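Local coordinates for protein HTH-type transcriptional regulator LysG (Mycobacterium tuberculosis, PDB 3ISP) that probably activates expression of the exporter LysE and represses its own gene, as a homodimeric DNA-binding transcription factor of the LysR family, at residues R207-R212 against C258-D263. Residues are numbered along the deposited sequence; the frame is centred on the assembly and turned at random.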
loop_
_atom_site.group_PDB
_atom_site.type_symbol
_atom_site.label_atom_id
_atom_site.label_comp_id
_atom_site.label_asym_id
_atom_site.label_seq_id
_atom_site.Cartn_x
_atom_site.Cartn_y
_atom_site.Cartn_z
ATOM N N ARG A 207 -19.293 -14.835 13.351
ATOM C CA ARG A 207 -20.354 -14.540 12.390
ATOM C C ARG A 207 -21.283 -15.751 12.290
ATOM O O ARG A 207 -22.471 -15.659 12.569
ATOM C CB ARG A 207 -19.777 -14.208 11.009
ATOM C CG ARG A 207 -19.551 -12.725 10.733
ATOM C CD ARG A 207 -20.710 -12.109 9.946
ATOM N NE ARG A 207 -20.384 -10.771 9.447
ATOM C CZ ARG A 207 -20.899 -9.639 9.924
ATOM N NH1 ARG A 207 -21.784 -9.671 10.913
ATOM N NH2 ARG A 207 -20.536 -8.471 9.407
ATOM N N LYS A 208 -20.728 -16.890 11.898
ATOM C CA LYS A 208 -21.502 -18.115 11.802
ATOM C C LYS A 208 -22.159 -18.455 13.144
ATOM O O LYS A 208 -23.272 -18.985 13.198
ATOM C CB LYS A 208 -20.603 -19.262 11.336
ATOM C CG LYS A 208 -21.340 -20.496 10.860
ATOM C CD LYS A 208 -20.404 -21.486 10.181
ATOM C CE LYS A 208 -21.188 -22.596 9.495
ATOM N NZ LYS A 208 -20.399 -23.846 9.320
ATOM N N ALA A 209 -21.467 -18.129 14.230
ATOM C CA ALA A 209 -21.895 -18.538 15.560
ATOM C C ALA A 209 -22.897 -17.574 16.175
ATOM O O ALA A 209 -23.747 -17.979 16.971
ATOM C CB ALA A 209 -20.690 -18.684 16.470
ATOM N N PHE A 210 -22.790 -16.300 15.814
ATOM C CA PHE A 210 -23.606 -15.273 16.447
ATOM C C PHE A 210 -24.242 -14.323 15.438
ATOM O O PHE A 210 -24.670 -13.227 15.794
ATOM C CB PHE A 210 -22.775 -14.476 17.454
ATOM C CG PHE A 210 -22.058 -15.326 18.468
ATOM C CD1 PHE A 210 -20.737 -15.696 18.272
ATOM C CD2 PHE A 210 -22.696 -15.737 19.628
ATOM C CE1 PHE A 210 -20.072 -16.466 19.209
ATOM C CE2 PHE A 210 -22.036 -16.507 20.570
ATOM C CZ PHE A 210 -20.725 -16.872 20.361
ATOM N N ARG A 211 -24.291 -14.748 14.183
ATOM C CA ARG A 211 -24.976 -14.005 13.126
ATOM C C ARG A 211 -24.599 -12.527 13.154
ATOM O O ARG A 211 -25.232 -11.693 12.499
ATOM C CB ARG A 211 -26.493 -14.178 13.262
ATOM C CG ARG A 211 -26.908 -15.558 13.770
ATOM C CD ARG A 211 -28.109 -15.475 14.705
ATOM N NE ARG A 211 -27.982 -16.375 15.855
ATOM C CZ ARG A 211 -28.705 -17.478 16.040
ATOM N NH1 ARG A 211 -29.628 -17.837 15.150
ATOM N NH2 ARG A 211 -28.510 -18.222 17.122
ATOM N N ARG A 212 -23.546 -12.221 13.907
ATOM C CA ARG A 212 -23.119 -10.852 14.155
ATOM C C ARG A 212 -21.618 -10.720 13.894
ATOM O O ARG A 212 -21.100 -11.246 12.909
ATOM C CB ARG A 212 -23.437 -10.472 15.605
ATOM C CG ARG A 212 -23.486 -8.978 15.899
ATOM C CD ARG A 212 -23.407 -8.741 17.402
ATOM N NE ARG A 212 -24.223 -9.702 18.142
ATOM C CZ ARG A 212 -24.164 -9.879 19.459
ATOM N NH1 ARG A 212 -24.950 -10.776 20.047
ATOM N NH2 ARG A 212 -23.319 -9.160 20.191
ATOM N N CYS A 258 -16.435 -24.752 20.619
ATOM C CA CYS A 258 -17.860 -24.874 20.317
ATOM C C CYS A 258 -18.126 -25.843 19.159
ATOM O O CYS A 258 -17.199 -26.361 18.532
ATOM C CB CYS A 258 -18.524 -23.503 20.078
ATOM S SG CYS A 258 -18.173 -22.683 18.497
ATOM N N ASP A 259 -19.405 -26.075 18.895
ATOM C CA ASP A 259 -19.844 -27.149 18.022
ATOM C C ASP A 259 -19.772 -26.798 16.529
ATOM O O ASP A 259 -19.901 -27.672 15.669
ATOM C CB ASP A 259 -21.271 -27.526 18.401
ATOM C CG ASP A 259 -21.526 -29.001 18.264
ATOM O OD1 ASP A 259 -20.529 -29.759 18.176
ATOM O OD2 ASP A 259 -22.715 -29.397 18.246
ATOM N N ILE A 260 -19.556 -25.520 16.230
ATOM C CA ILE A 260 -19.508 -25.043 14.853
ATOM C C ILE A 260 -18.152 -25.260 14.186
ATOM O O ILE A 260 -17.136 -25.372 14.859
ATOM C CB ILE A 260 -19.791 -23.551 14.799
ATOM C CG1 ILE A 260 -20.962 -23.205 15.715
ATOM C CG2 ILE A 260 -20.039 -23.114 13.361
ATOM C CD1 ILE A 260 -21.373 -21.765 15.630
ATOM N N HIS A 261 -18.140 -25.313 12.860
ATOM C CA HIS A 261 -16.888 -25.399 12.111
ATOM C C HIS A 261 -16.913 -24.583 10.805
ATOM O O HIS A 261 -17.931 -23.980 10.449
ATOM C CB HIS A 261 -16.516 -26.858 11.825
ATOM C CG HIS A 261 -17.569 -27.624 11.081
ATOM N ND1 HIS A 261 -17.976 -27.288 9.809
ATOM C CD2 HIS A 261 -18.279 -28.723 11.426
ATOM C CE1 HIS A 261 -18.902 -28.140 9.406
ATOM N NE2 HIS A 261 -19.100 -29.022 10.368
ATOM N N LEU A 262 -15.784 -24.551 10.108
ATOM C CA LEU A 262 -15.720 -23.879 8.820
ATOM C C LEU A 262 -15.177 -24.810 7.766
ATOM O O LEU A 262 -14.126 -25.426 7.954
ATOM C CB LEU A 262 -14.835 -22.632 8.871
ATOM C CG LEU A 262 -15.505 -21.306 9.198
ATOM C CD1 LEU A 262 -14.679 -20.186 8.613
ATOM C CD2 LEU A 262 -16.909 -21.267 8.643
ATOM N N ASP A 263 -15.897 -24.917 6.657
ATOM C CA ASP A 263 -15.365 -25.606 5.498
ATOM C C ASP A 263 -14.880 -24.559 4.514
ATOM O O ASP A 263 -15.593 -23.598 4.193
ATOM C CB ASP A 263 -16.403 -26.529 4.865
ATOM C CG ASP A 263 -16.788 -27.682 5.769
ATOM O OD1 ASP A 263 -15.909 -28.501 6.109
ATOM O OD2 ASP A 263 -17.979 -27.780 6.132
#
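Lys-208 and Ala-209, near the C-terminal end of helix 201-210, meet Ile-260, His-261 and Leu-262 of the long strand 255-271. Both pieces belong to the regulatory domain of this LysR-type protein, which has the periplasmic-binding-protein fold. Here the end of a helix packs against a break in one strand of the mixed sheet, at the domain surface. The strand is interrupted around Ile-260 and is regular again from Leu-262, whose backbone pairs with Tyr-165 of strand 155-169.

The apolar part centres on Ile-260. Its two branches serve different partners. Ile-260 CG2, anti to its own backbone N, lies along the lysine chain, 3.6 Å from Lys-208 CD. The two side chains run past each other in opposite directions. The other branch ends in CD1, which touches CB and CA of Ala-209. Leu-205, one turn earlier in the helix, also touches Ile-260. Leu-262 adds a methyl, CD2, 3.8 Å from Lys-208 CD, and rests on Met-204 as well. Lys-208 CD thus has a methyl from each of two aliphatic residues against it.

The polar part is one hydrogen bond to the strand backbone. The acidic Asp-263 is not in contact with the ammonium; its OD1 forms a salt bridge with Arg-164. The Lys-208 chain is fully extended, with CG anti to the backbone N (chi1 -165°), and this carries the ammonium across to the strand. Lys-208 NZ donates to His-261 O at 2.7 Å, tilted 26° from the carbonyl plane.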